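Local coordinates for CMP-sialic acid transporter 1 (PDB 6I1R), which probably carries CMP-sialic acid from the cytoplasm into the Golgi, and is held here with CMP in an outward-facing conformation, at residues B[208-213]-B[222-227]; B[34-39]-B[230-235]; B[40-45]-B[197-202]; B[227-230]-B[236-239]. The protein carries 5 engineered substitutions. All coordinates share one frame; numbering follows the deposited sequence.

Contact 1: B[208-213]-B[222-227]; sequences GWLIYG and GPWWQR. With C5P (cytidine-5'-monophosphate), chain D.
Trp224 sets its CG between its backbone N and carbonyl carbon (chi1 69°), which stands the indole up against helix 191-216. Leu210 keeps its CG beside the backbone N (chi1 -67°), which carries its CD1 to the six-membered ring at Trp224 CE3, 3.8 Å away. The two side chains cross at about a right angle. Leu210 CB lies over one face of the Trp224 five-membered ring, 4.2 Å from the centroid and 27° off the ring normal, a CH-pi contact. Ile211 adds CG1, 3.5 Å from Trp224 NE1. Trp225 CB sits over the opposite face of the indole.

Trp209, one residue before Leu210, belongs to the CMP pocket. The N3 and N4 edge of the base points at one face of its indole, with N3 over that face, offset toward the rim. Trp209 CZ3 is 3.5 Å from C5P N4. Replacing Trp209 by an alanine would probably leave this edge of the cytosine without the indole it rests on and let the base shift.

Between the two segments the hold is apolar. Trp224 N adds a polar tie through its hydrogen bond to Asp214 OD2, also on helix 191-216. This is consistent with apolar fit and one backbone bond together keeping helix 224-227 beside the pocket helix.

Contact 2: B[34-39]-B[230-235]; sequences YATIPF and NGYSIT. With C5P (cytidine-5'-monophosphate), chain D.
Tyr232 is the residue of 230-235 that meets Thr36 and Ile37, and the chain comes to it from Asn230. Gly231 follows with a positive phi (73°), a backbone shape that favours glycine. Tyr232 then sends its ring across to the other segment. Tyr232 OH donates a hydrogen bond of 2.9 Å to Thr36 OG1, which lies near the plane of the ring, at its edge. Thr36 OG1 sits between its own backbone N and carbonyl carbon (chi1 45°), the position from which it meets the tyrosine hydroxyl. Thr36 OG1 is also hydrogen-bonded to Asp33 O, so two bonds grip this buried oxygen. Ile37 adds an apolar touch, its CG1 4.3 Å from Tyr232 CZ.

The contact joins the start of helix 37-59 to the approach of helix 234-256, within the helical bundle of a nucleotide-sugar transporter of the DMT clan. Next along helix 37-59, Pro38 faces the ligand, with Pro38 CB 3.7 Å from C5P C5.

After Tyr232 comes Ser233, the N-cap of helix 234-256. Its OG is hydrogen-bonded to Thr236 OG1, in the first turn of that helix. Ser233 and Ile234 both pack on Ser150 of the second subunit, as Asn230 does on Tyr95 of that subunit.

Contact 3: B[40-45]-B[197-202]; sequences LAELFK and QLYTFG. With C5P (cytidine-5'-monophosphate), chain D.
Tyr199 presents one ring face to Lys45, while Glu42 comes to the same ring with its carboxylate turned almost square to it, the planes 88° apart. Lys45 CB lies over the ring, 3.8 Å from the centroid of Tyr199 and 20° off its normal, a CH-pi contact. The lysine chain is bent at chi2 and chi3, and this brings Lys45 CE back to Tyr199 CE1 at 3.5 Å. Both charged side chains cross the tyrosine at about a right angle. Glu42 is bent at chi2, and its OE1 stands 3.5 Å from Tyr199 CD1. Gly202 has no side chain, which allows Glu42 OE1 to approach its CA.

The two helix segments, 40-45 and 197-202, run nearly antiparallel at 153°, with axes 8.9 Å apart. All four touching residues are buried. Lys45 NZ and Glu42 OE2 form a salt bridge of 3.2 Å, weak as a hydrogen bond. A water accepts from Lys45 NZ and also bonds to Tyr199 OH, which has a further weak bond to Gly247 O.

Glu42, Lys45 and Gly202 belong to the CMP pocket. Glu42 OE2 is 3.2 Å from the phosphate oxygen C5P O3P, and Lys45 NZ stands 3.8 Å from that oxygen. The lysine would therefore probably offset the negative charge of carboxylate and phosphate together, with the Tyr199 ring packed across its aliphatic chain, at CB and CE.

Contact 4: B[227-230]-B[236-239]; sequences RLFN and TWMV
Phe229 and Trp237 make the aromatic part of this contact, a T-shaped pair. The edge of the Trp237 six-membered ring points at the face of Phe229. The centroids are 5.3 Å apart and the planes stand at 72°. The touching edge is the one carrying Trp237 CZ2 and CH2. Trp237 CG lies anti to the carbonyl carbon (chi1 -80°), and from there the indole extends toward the loop. Tyr232 also meets the Trp237 ring.

The apolar contact lies at the far end of the phenyl ring. Phe229 CZ is 3.5 Å from Trp237 CZ2 and 3.8 Å from Trp237 CH2. Phe229 CE2 adds a touch on the same edge, 3.7 Å from Trp237 CZ2. Leu40, from helix 37-59, packs on the indole as well. An alanine in place of Trp237 is likely to leave the face of Phe229 without its partner and open a gap beside Leu40.

No hydrogen bond crosses between the segments. Asn230 N donates to Arg227 O at 2.9 Å, closing a type I beta turn from Arg227 to Asn230. This turn carries Phe229.

The contact lies on the surface of a membrane protein. It is a local loop-to-helix junction, in which a type I turn after the short helix 224-227 is joined by a T-shaped aromatic pair to the first turn of helix 234-256.

Contacts 2 and 3 are buried, contact 1 is partly buried and contact 4 lies on the surface. Contacts 1 and 3 share helix 191-216, contacts 2 and 3 share helix 37-59, and contacts 2 and 4 share helix 234-256. Contacts 1, 2 and 3 all touch CMP: contacts 1 and 2 at the base, contact 3 with its charged groups near the phosphate. Contact 3 alone holds a salt bridge, and contact 2 alone a direct hydrogen bond between its segments. Contacts 1 and 4 rely on aromatic rings, and a segment of each ends at Arg227. Trp224 of contact 1 meets Phe39 of contact 2, and contacts 3 and 4 touch through Leu40.

Contact 1: B[208-213]-B[222-227]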
# COMPACT_ATOMS: atom_id res chain seq x y z
N GLY B 208 8.69 8.97 18.66
CA GLY B 208 7.49 9.15 19.47
C GLY B 208 6.22 8.82 18.69
O GLY B 208 5.24 8.35 19.27
N TRP B 209 6.24 9.07 17.38
CA TRP B 209 5.12 8.73 16.51
C TRP B 209 4.92 7.21 16.50
O TRP B 209 3.82 6.72 16.75
CB TRP B 209 5.35 9.28 15.10
CG TRP B 209 4.14 9.23 14.21
CD1 TRP B 209 2.96 9.89 14.40
CD2 TRP B 209 4.00 8.50 12.98
NE1 TRP B 209 2.09 9.61 13.38
CE2 TRP B 209 2.70 8.76 12.50
CE3 TRP B 209 4.84 7.65 12.25
CZ2 TRP B 209 2.22 8.20 11.31
CZ3 TRP B 209 4.36 7.09 11.08
CH2 TRP B 209 3.07 7.36 10.62
N LEU B 210 6.01 6.48 16.24
CA LEU B 210 5.98 5.02 16.18
C LEU B 210 5.61 4.43 17.55
O LEU B 210 4.94 3.40 17.62
CB LEU B 210 7.35 4.51 15.72
CG LEU B 210 7.74 4.84 14.28
CD1 LEU B 210 9.22 4.60 14.05
CD2 LEU B 210 6.91 4.04 13.30
N ILE B 211 6.04 5.09 18.63
CA ILE B 211 5.65 4.67 19.99
C ILE B 211 4.15 4.93 20.18
O ILE B 211 3.47 4.13 20.81
CB ILE B 211 6.52 5.37 21.06
CG1 ILE B 211 7.98 4.91 20.99
CG2 ILE B 211 5.93 5.16 22.45
CD1 ILE B 211 8.94 5.81 21.73
N TYR B 212 3.65 6.05 19.65
CA TYR B 212 2.22 6.34 19.75
C TYR B 212 1.43 5.26 19.00
O TYR B 212 0.48 4.71 19.54
CB TYR B 212 1.90 7.74 19.20
CG TYR B 212 0.53 8.24 19.56
CD1 TYR B 212 0.27 8.79 20.80
CD2 TYR B 212 -0.53 8.14 18.67
CE1 TYR B 212 -0.99 9.24 21.15
CE2 TYR B 212 -1.80 8.59 19.00
CZ TYR B 212 -2.03 9.14 20.24
OH TYR B 212 -3.28 9.59 20.58
N GLY B 213 1.85 4.96 17.77
CA GLY B 213 1.21 3.93 16.95
C GLY B 213 1.11 2.59 17.67
O GLY B 213 0.10 1.90 17.56
N GLY B 222 3.09 -6.37 17.50
CA GLY B 222 4.52 -6.22 17.28
C GLY B 222 4.99 -4.79 17.50
O GLY B 222 4.36 -3.85 17.03
N PRO B 223 6.11 -4.62 18.24
CA PRO B 223 6.66 -3.30 18.50
C PRO B 223 7.49 -2.77 17.32
O PRO B 223 8.10 -3.55 16.58
CB PRO B 223 7.53 -3.49 19.75
CG PRO B 223 8.05 -4.90 19.60
CD PRO B 223 6.94 -5.65 18.90
N TRP B 224 7.51 -1.44 17.18
CA TRP B 224 8.10 -0.75 16.03
C TRP B 224 9.58 -1.12 15.85
O TRP B 224 10.05 -1.22 14.72
CB TRP B 224 7.93 0.77 16.18
CG TRP B 224 8.74 1.37 17.29
CD1 TRP B 224 8.36 1.54 18.59
CD2 TRP B 224 10.08 1.88 17.19
NE1 TRP B 224 9.38 2.12 19.31
CE2 TRP B 224 10.44 2.33 18.48
CE3 TRP B 224 11.01 1.99 16.15
CZ2 TRP B 224 11.69 2.89 18.74
CZ3 TRP B 224 12.25 2.54 16.42
CH2 TRP B 224 12.58 2.99 17.70
N TRP B 225 10.31 -1.29 16.95
CA TRP B 225 11.77 -1.52 16.88
C TRP B 225 12.06 -2.94 16.36
O TRP B 225 13.01 -3.14 15.61
CB TRP B 225 12.44 -1.26 18.24
CG TRP B 225 11.84 -1.97 19.41
CD1 TRP B 225 10.92 -1.48 20.29
CD2 TRP B 225 12.15 -3.30 19.86
NE1 TRP B 225 10.62 -2.41 21.24
CE2 TRP B 225 11.36 -3.54 21.01
CE3 TRP B 225 13.00 -4.32 19.41
CZ2 TRP B 225 11.39 -4.75 21.70
CZ3 TRP B 225 13.04 -5.52 20.10
CH2 TRP B 225 12.24 -5.73 21.23
N GLN B 226 11.23 -3.91 16.76
CA GLN B 226 11.38 -5.29 16.29
C GLN B 226 11.04 -5.37 14.80
O GLN B 226 11.75 -6.02 14.02
CB GLN B 226 10.46 -6.21 17.11
CG GLN B 226 10.70 -7.69 16.90
CD GLN B 226 9.71 -8.54 17.67
OE1 GLN B 226 8.50 -8.36 17.57
NE2 GLN B 226 10.23 -9.48 18.44
N ARG B 227 9.98 -4.68 14.41
CA ARG B 227 9.44 -4.70 13.04
C ARG B 227 10.33 -3.88 12.09
O ARG B 227 10.23 -4.02 10.87
CB ARG B 227 8.01 -4.15 13.08
CG ARG B 227 7.22 -4.31 11.79
CD ARG B 227 5.75 -3.97 12.00
NE ARG B 227 5.54 -2.60 12.45
CZ ARG B 227 5.38 -2.23 13.72
NH1 ARG B 227 5.16 -0.95 14.01
NH2 ARG B 227 5.43 -3.12 14.70
O3P C5P D . 12.49 15.07 7.75
P C5P D . 11.01 15.10 8.03
O1P C5P D . 10.30 16.32 7.49
O2P C5P D . 10.30 13.80 7.76
O5' C5P D . 10.92 15.28 9.63
C5' C5P D . 10.34 14.25 10.44
C4' C5P D . 9.14 14.81 11.18
O4' C5P D . 7.95 14.60 10.41
C3' C5P D . 8.95 14.13 12.53
O3' C5P D . 9.12 15.09 13.58
C2' C5P D . 7.56 13.52 12.51
O2' C5P D . 6.71 14.04 13.54
C1' C5P D . 6.97 13.86 11.14
N1 C5P D . 6.63 12.62 10.43
C2 C5P D . 5.56 11.82 10.87
N3 C5P D . 5.25 10.68 10.22
C4 C5P D . 5.96 10.30 9.14
C5 C5P D . 7.02 11.08 8.70
C6 C5P D . 7.35 12.25 9.36
O2 C5P D . 4.89 12.17 11.87
N4 C5P D . 5.64 9.15 8.49

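Contact 2: B[34-39]-B[230-235]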
# COMPACT_ATOMS: atom_id res chain seq x y z
N TYR B 34 6.63 1.94 4.91
CA TYR B 34 7.03 3.31 4.59
C TYR B 34 6.73 4.22 5.80
O TYR B 34 6.79 5.44 5.69
CB TYR B 34 6.32 3.78 3.31
CG TYR B 34 6.96 4.93 2.57
CD1 TYR B 34 8.15 5.51 2.99
CD2 TYR B 34 6.39 5.42 1.41
CE1 TYR B 34 8.73 6.56 2.30
CE2 TYR B 34 6.95 6.47 0.70
CZ TYR B 34 8.13 7.04 1.15
OH TYR B 34 8.71 8.07 0.46
N ALA B 35 6.40 3.62 6.94
CA ALA B 35 6.27 4.34 8.20
C ALA B 35 7.65 4.49 8.85
O ALA B 35 7.91 5.48 9.54
CB ALA B 35 5.31 3.61 9.11
N THR B 36 8.53 3.52 8.62
CA THR B 36 9.82 3.43 9.31
C THR B 36 10.93 4.13 8.52
O THR B 36 11.98 4.43 9.09
CB THR B 36 10.21 1.96 9.55
OG1 THR B 36 9.97 1.23 8.35
CG2 THR B 36 9.45 1.33 10.69
N ILE B 37 10.72 4.39 7.23
CA ILE B 37 11.79 4.95 6.38
C ILE B 37 12.16 6.36 6.85
O ILE B 37 13.35 6.66 6.98
CB ILE B 37 11.41 4.91 4.89
CG1 ILE B 37 11.68 3.52 4.29
CG2 ILE B 37 12.11 6.01 4.10
CD1 ILE B 37 11.28 3.37 2.85
N PRO B 38 11.17 7.23 7.11
CA PRO B 38 11.47 8.59 7.57
C PRO B 38 12.32 8.61 8.85
O PRO B 38 13.11 9.53 9.05
CB PRO B 38 10.11 9.24 7.84
CG PRO B 38 9.17 8.48 6.95
CD PRO B 38 9.71 7.07 7.00
N PHE B 39 12.14 7.61 9.71
CA PHE B 39 12.93 7.46 10.93
C PHE B 39 14.39 7.16 10.57
O PHE B 39 15.30 7.85 11.02
CB PHE B 39 12.33 6.37 11.82
CG PHE B 39 13.13 6.02 13.05
CD1 PHE B 39 13.05 6.80 14.20
CD2 PHE B 39 13.96 4.91 13.06
CE1 PHE B 39 13.78 6.47 15.33
CE2 PHE B 39 14.70 4.59 14.19
CZ PHE B 39 14.61 5.36 15.32
N ASN B 230 11.83 -5.20 8.81
CA ASN B 230 11.06 -6.20 8.05
C ASN B 230 10.90 -5.76 6.59
O ASN B 230 10.67 -4.58 6.30
CB ASN B 230 9.69 -6.48 8.68
CG ASN B 230 9.74 -7.43 9.85
OD1 ASN B 230 10.62 -8.28 9.94
ND2 ASN B 230 8.78 -7.31 10.76
N GLY B 231 11.07 -6.72 5.68
CA GLY B 231 10.82 -6.51 4.25
C GLY B 231 11.87 -5.66 3.57
O GLY B 231 11.77 -5.42 2.36
N TYR B 232 12.88 -5.21 4.31
CA TYR B 232 13.83 -4.21 3.81
C TYR B 232 14.76 -4.85 2.76
O TYR B 232 15.68 -5.60 3.10
CB TYR B 232 14.65 -3.60 4.95
CG TYR B 232 14.08 -2.31 5.50
CD1 TYR B 232 12.92 -2.31 6.26
CD2 TYR B 232 14.70 -1.10 5.25
CE1 TYR B 232 12.40 -1.13 6.76
CE2 TYR B 232 14.19 0.09 5.75
CZ TYR B 232 13.03 0.07 6.51
OH TYR B 232 12.53 1.24 7.00
N SER B 233 14.51 -4.52 1.50
CA SER B 233 15.37 -4.95 0.40
C SER B 233 16.57 -3.99 0.29
O SER B 233 16.70 -3.06 1.09
CB SER B 233 14.59 -5.00 -0.89
OG SER B 233 13.94 -3.77 -1.14
N ILE B 234 17.43 -4.25 -0.68
CA ILE B 234 18.49 -3.31 -1.05
C ILE B 234 17.82 -2.02 -1.55
O ILE B 234 18.17 -0.92 -1.08
CB ILE B 234 19.45 -3.91 -2.10
CG1 ILE B 234 20.51 -4.81 -1.45
CG2 ILE B 234 20.10 -2.82 -2.94
CD1 ILE B 234 20.07 -6.24 -1.23
N THR B 235 16.85 -2.15 -2.46
CA THR B 235 16.20 -0.94 -3.00
C THR B 235 15.61 -0.13 -1.84
O THR B 235 15.73 1.08 -1.84
CB THR B 235 15.15 -1.17 -4.10
OG1 THR B 235 13.83 -1.49 -3.67
CG2 THR B 235 15.55 -2.24 -5.08
O3P C5P D . 12.49 15.07 7.75
P C5P D . 11.01 15.10 8.03
O1P C5P D . 10.30 16.32 7.49
O2P C5P D . 10.30 13.80 7.76
O5' C5P D . 10.92 15.28 9.63
C5' C5P D . 10.34 14.25 10.44
C4' C5P D . 9.14 14.81 11.18
O4' C5P D . 7.95 14.60 10.41
C3' C5P D . 8.95 14.13 12.53
O3' C5P D . 9.12 15.09 13.58
C2' C5P D . 7.56 13.52 12.51
O2' C5P D . 6.71 14.04 13.54
C1' C5P D . 6.97 13.86 11.14
N1 C5P D . 6.63 12.62 10.43
C2 C5P D . 5.56 11.82 10.87
N3 C5P D . 5.25 10.68 10.22
C4 C5P D . 5.96 10.30 9.14
C5 C5P D . 7.02 11.08 8.70
C6 C5P D . 7.35 12.25 9.36
O2 C5P D . 4.89 12.17 11.87
N4 C5P D . 5.64 9.15 8.49

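Contact 3: B[40-45]-B[197-202]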
# COMPACT_ATOMS: atom_id res chain seq x y z
N LEU B 40 14.60 6.14 9.74
CA LEU B 40 15.95 5.76 9.29
C LEU B 40 16.57 6.89 8.46
O LEU B 40 17.77 7.13 8.54
CB LEU B 40 15.88 4.47 8.46
CG LEU B 40 15.41 3.22 9.19
CD1 LEU B 40 15.58 1.99 8.30
CD2 LEU B 40 16.16 3.03 10.50
N ALA B 41 15.75 7.58 7.67
CA ALA B 41 16.23 8.69 6.84
C ALA B 41 16.75 9.82 7.73
O ALA B 41 17.78 10.41 7.44
CB ALA B 41 15.14 9.17 5.91
N GLU B 42 16.03 10.12 8.81
CA GLU B 42 16.45 11.16 9.76
C GLU B 42 17.72 10.70 10.50
O GLU B 42 18.65 11.49 10.67
CB GLU B 42 15.33 11.47 10.77
CG GLU B 42 14.29 12.44 10.25
CD GLU B 42 14.80 13.85 10.01
OE1 GLU B 42 14.69 14.68 10.94
OE2 GLU B 42 15.29 14.12 8.90
N LEU B 43 17.74 9.44 10.92
CA LEU B 43 18.90 8.89 11.63
C LEU B 43 20.15 9.03 10.76
O LEU B 43 21.23 9.38 11.25
CB LEU B 43 18.63 7.43 11.99
CG LEU B 43 19.21 6.96 13.33
CD1 LEU B 43 18.50 7.63 14.49
CD2 LEU B 43 19.13 5.44 13.45
N PHE B 44 20.00 8.78 9.46
CA PHE B 44 21.08 8.94 8.48
C PHE B 44 21.57 10.39 8.46
O PHE B 44 22.77 10.63 8.47
CB PHE B 44 20.61 8.47 7.10
CG PHE B 44 21.58 8.71 5.96
CD1 PHE B 44 22.55 7.78 5.65
CD2 PHE B 44 21.50 9.87 5.20
CE1 PHE B 44 23.44 8.00 4.60
CE2 PHE B 44 22.39 10.08 4.15
CZ PHE B 44 23.35 9.15 3.86
N LYS B 45 20.64 11.35 8.43
CA LYS B 45 20.99 12.77 8.35
C LYS B 45 21.62 13.23 9.67
O LYS B 45 22.60 13.99 9.67
CB LYS B 45 19.75 13.62 8.03
CG LYS B 45 19.25 13.49 6.60
CD LYS B 45 17.74 13.45 6.47
CE LYS B 45 17.10 14.82 6.36
NZ LYS B 45 15.72 14.73 5.82
N GLN B 197 21.02 19.57 15.62
CA GLN B 197 19.92 19.93 16.52
C GLN B 197 18.58 19.63 15.83
O GLN B 197 17.68 19.04 16.42
CB GLN B 197 19.96 21.41 16.89
CG GLN B 197 21.24 21.86 17.57
CD GLN B 197 21.41 23.35 17.44
OE1 GLN B 197 20.83 24.13 18.19
NE2 GLN B 197 22.19 23.76 16.45
N LEU B 198 18.47 20.08 14.58
CA LEU B 198 17.25 19.92 13.78
C LEU B 198 16.87 18.44 13.71
O LEU B 198 15.74 18.07 14.04
CB LEU B 198 17.50 20.49 12.39
CG LEU B 198 16.32 20.44 11.42
CD1 LEU B 198 15.15 21.27 11.93
CD2 LEU B 198 16.74 20.91 10.03
N TYR B 199 17.82 17.60 13.31
CA TYR B 199 17.55 16.19 13.02
C TYR B 199 17.51 15.35 14.31
O TYR B 199 17.05 14.21 14.27
CB TYR B 199 18.59 15.63 12.04
CG TYR B 199 18.62 16.32 10.70
CD1 TYR B 199 17.46 16.70 10.06
CD2 TYR B 199 19.83 16.57 10.05
CE1 TYR B 199 17.48 17.33 8.82
CE2 TYR B 199 19.87 17.20 8.82
CZ TYR B 199 18.69 17.58 8.20
OH TYR B 199 18.71 18.19 6.98
N THR B 200 17.98 15.89 15.43
CA THR B 200 17.81 15.21 16.72
C THR B 200 16.32 15.21 17.08
O THR B 200 15.75 14.16 17.37
CB THR B 200 18.69 15.85 17.80
OG1 THR B 200 20.04 15.46 17.54
CG2 THR B 200 18.32 15.43 19.21
N PHE B 201 15.71 16.39 17.04
CA PHE B 201 14.29 16.53 17.38
C PHE B 201 13.43 15.73 16.39
O PHE B 201 12.42 15.15 16.78
CB PHE B 201 13.89 18.01 17.42
CG PHE B 201 14.40 18.75 18.63
CD1 PHE B 201 13.99 18.39 19.91
CD2 PHE B 201 15.29 19.81 18.50
CE1 PHE B 201 14.46 19.07 21.02
CE2 PHE B 201 15.75 20.49 19.62
CZ PHE B 201 15.34 20.12 20.88
N GLY B 202 13.85 15.70 15.12
CA GLY B 202 13.17 14.89 14.11
C GLY B 202 13.20 13.41 14.44
O GLY B 202 12.18 12.73 14.34
O3P C5P D . 12.49 15.07 7.75
P C5P D . 11.01 15.10 8.03
O1P C5P D . 10.30 16.32 7.49
O2P C5P D . 10.30 13.80 7.76
O5' C5P D . 10.92 15.28 9.63
C5' C5P D . 10.34 14.25 10.44
C4' C5P D . 9.14 14.81 11.18
O4' C5P D . 7.95 14.60 10.41
C3' C5P D . 8.95 14.13 12.53
O3' C5P D . 9.12 15.09 13.58
C2' C5P D . 7.56 13.52 12.51
O2' C5P D . 6.71 14.04 13.54
C1' C5P D . 6.97 13.86 11.14
N1 C5P D . 6.63 12.62 10.43
C2 C5P D . 5.56 11.82 10.87
N3 C5P D . 5.25 10.68 10.22
C4 C5P D . 5.96 10.30 9.14
C5 C5P D . 7.02 11.08 8.70
C6 C5P D . 7.35 12.25 9.36
O2 C5P D . 4.89 12.17 11.87
N4 C5P D . 5.64 9.15 8.49
O HOH W 1 15.74 17.51 5.76

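Contact 4: B[227-230]-B[236-239]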
# COMPACT_ATOMS: atom_id res chain seq x y z
N ARG B 227 9.98 -4.68 14.41
CA ARG B 227 9.44 -4.70 13.04
C ARG B 227 10.33 -3.88 12.09
O ARG B 227 10.23 -4.02 10.87
CB ARG B 227 8.01 -4.15 13.08
CG ARG B 227 7.22 -4.31 11.79
CD ARG B 227 5.75 -3.97 12.00
NE ARG B 227 5.54 -2.60 12.45
CZ ARG B 227 5.38 -2.23 13.72
NH1 ARG B 227 5.16 -0.95 14.01
NH2 ARG B 227 5.43 -3.12 14.70
N LEU B 228 11.21 -3.05 12.66
CA LEU B 228 11.86 -1.93 11.95
C LEU B 228 12.50 -2.38 10.63
O LEU B 228 12.47 -1.62 9.67
CB LEU B 228 12.92 -1.32 12.88
CG LEU B 228 13.47 0.04 12.44
CD1 LEU B 228 12.75 1.17 13.16
CD2 LEU B 228 14.97 0.13 12.69
N PHE B 229 13.09 -3.57 10.59
CA PHE B 229 13.89 -4.00 9.43
C PHE B 229 13.08 -4.89 8.48
O PHE B 229 13.60 -5.30 7.44
CB PHE B 229 15.16 -4.72 9.90
CG PHE B 229 16.39 -3.85 10.02
CD1 PHE B 229 16.32 -2.59 10.60
CD2 PHE B 229 17.62 -4.30 9.56
CE1 PHE B 229 17.46 -1.80 10.71
CE2 PHE B 229 18.75 -3.51 9.67
CZ PHE B 229 18.67 -2.26 10.25
N ASN B 230 11.83 -5.20 8.81
CA ASN B 230 11.06 -6.20 8.05
C ASN B 230 10.90 -5.76 6.59
O ASN B 230 10.67 -4.58 6.30
CB ASN B 230 9.69 -6.48 8.68
CG ASN B 230 9.74 -7.43 9.85
OD1 ASN B 230 10.62 -8.28 9.94
ND2 ASN B 230 8.78 -7.31 10.76
N THR B 236 15.02 -0.79 -0.84
CA THR B 236 14.50 -0.07 0.32
C THR B 236 15.62 0.79 0.93
O THR B 236 15.40 1.96 1.24
CB THR B 236 13.92 -1.02 1.38
OG1 THR B 236 13.14 -2.02 0.73
CG2 THR B 236 13.07 -0.30 2.39
N TRP B 237 16.82 0.21 1.06
CA TRP B 237 17.96 0.92 1.65
C TRP B 237 18.44 2.04 0.72
O TRP B 237 18.96 3.05 1.20
CB TRP B 237 19.10 -0.04 2.00
CG TRP B 237 18.91 -0.79 3.28
CD1 TRP B 237 18.68 -2.12 3.43
CD2 TRP B 237 18.92 -0.23 4.61
NE1 TRP B 237 18.55 -2.44 4.75
CE2 TRP B 237 18.69 -1.31 5.51
CE3 TRP B 237 19.10 1.05 5.14
CZ2 TRP B 237 18.64 -1.12 6.89
CZ3 TRP B 237 19.05 1.23 6.51
CH2 TRP B 237 18.83 0.15 7.37
N MET B 238 18.28 1.86 -0.59
CA MET B 238 18.67 2.90 -1.55
C MET B 238 17.86 4.17 -1.29
O MET B 238 18.42 5.27 -1.27
CB MET B 238 18.47 2.45 -3.00
CG MET B 238 19.61 1.60 -3.53
SD MET B 238 19.29 0.93 -5.19
CE MET B 238 19.68 2.36 -6.21
N VAL B 239 16.55 4.04 -1.07
CA VAL B 239 15.69 5.23 -0.92
C VAL B 239 15.94 5.85 0.47
O VAL B 239 15.80 7.06 0.61
CB VAL B 239 14.19 4.95 -1.15
CG1 VAL B 239 13.95 3.79 -2.11
CG2 VAL B 239 13.41 4.73 0.14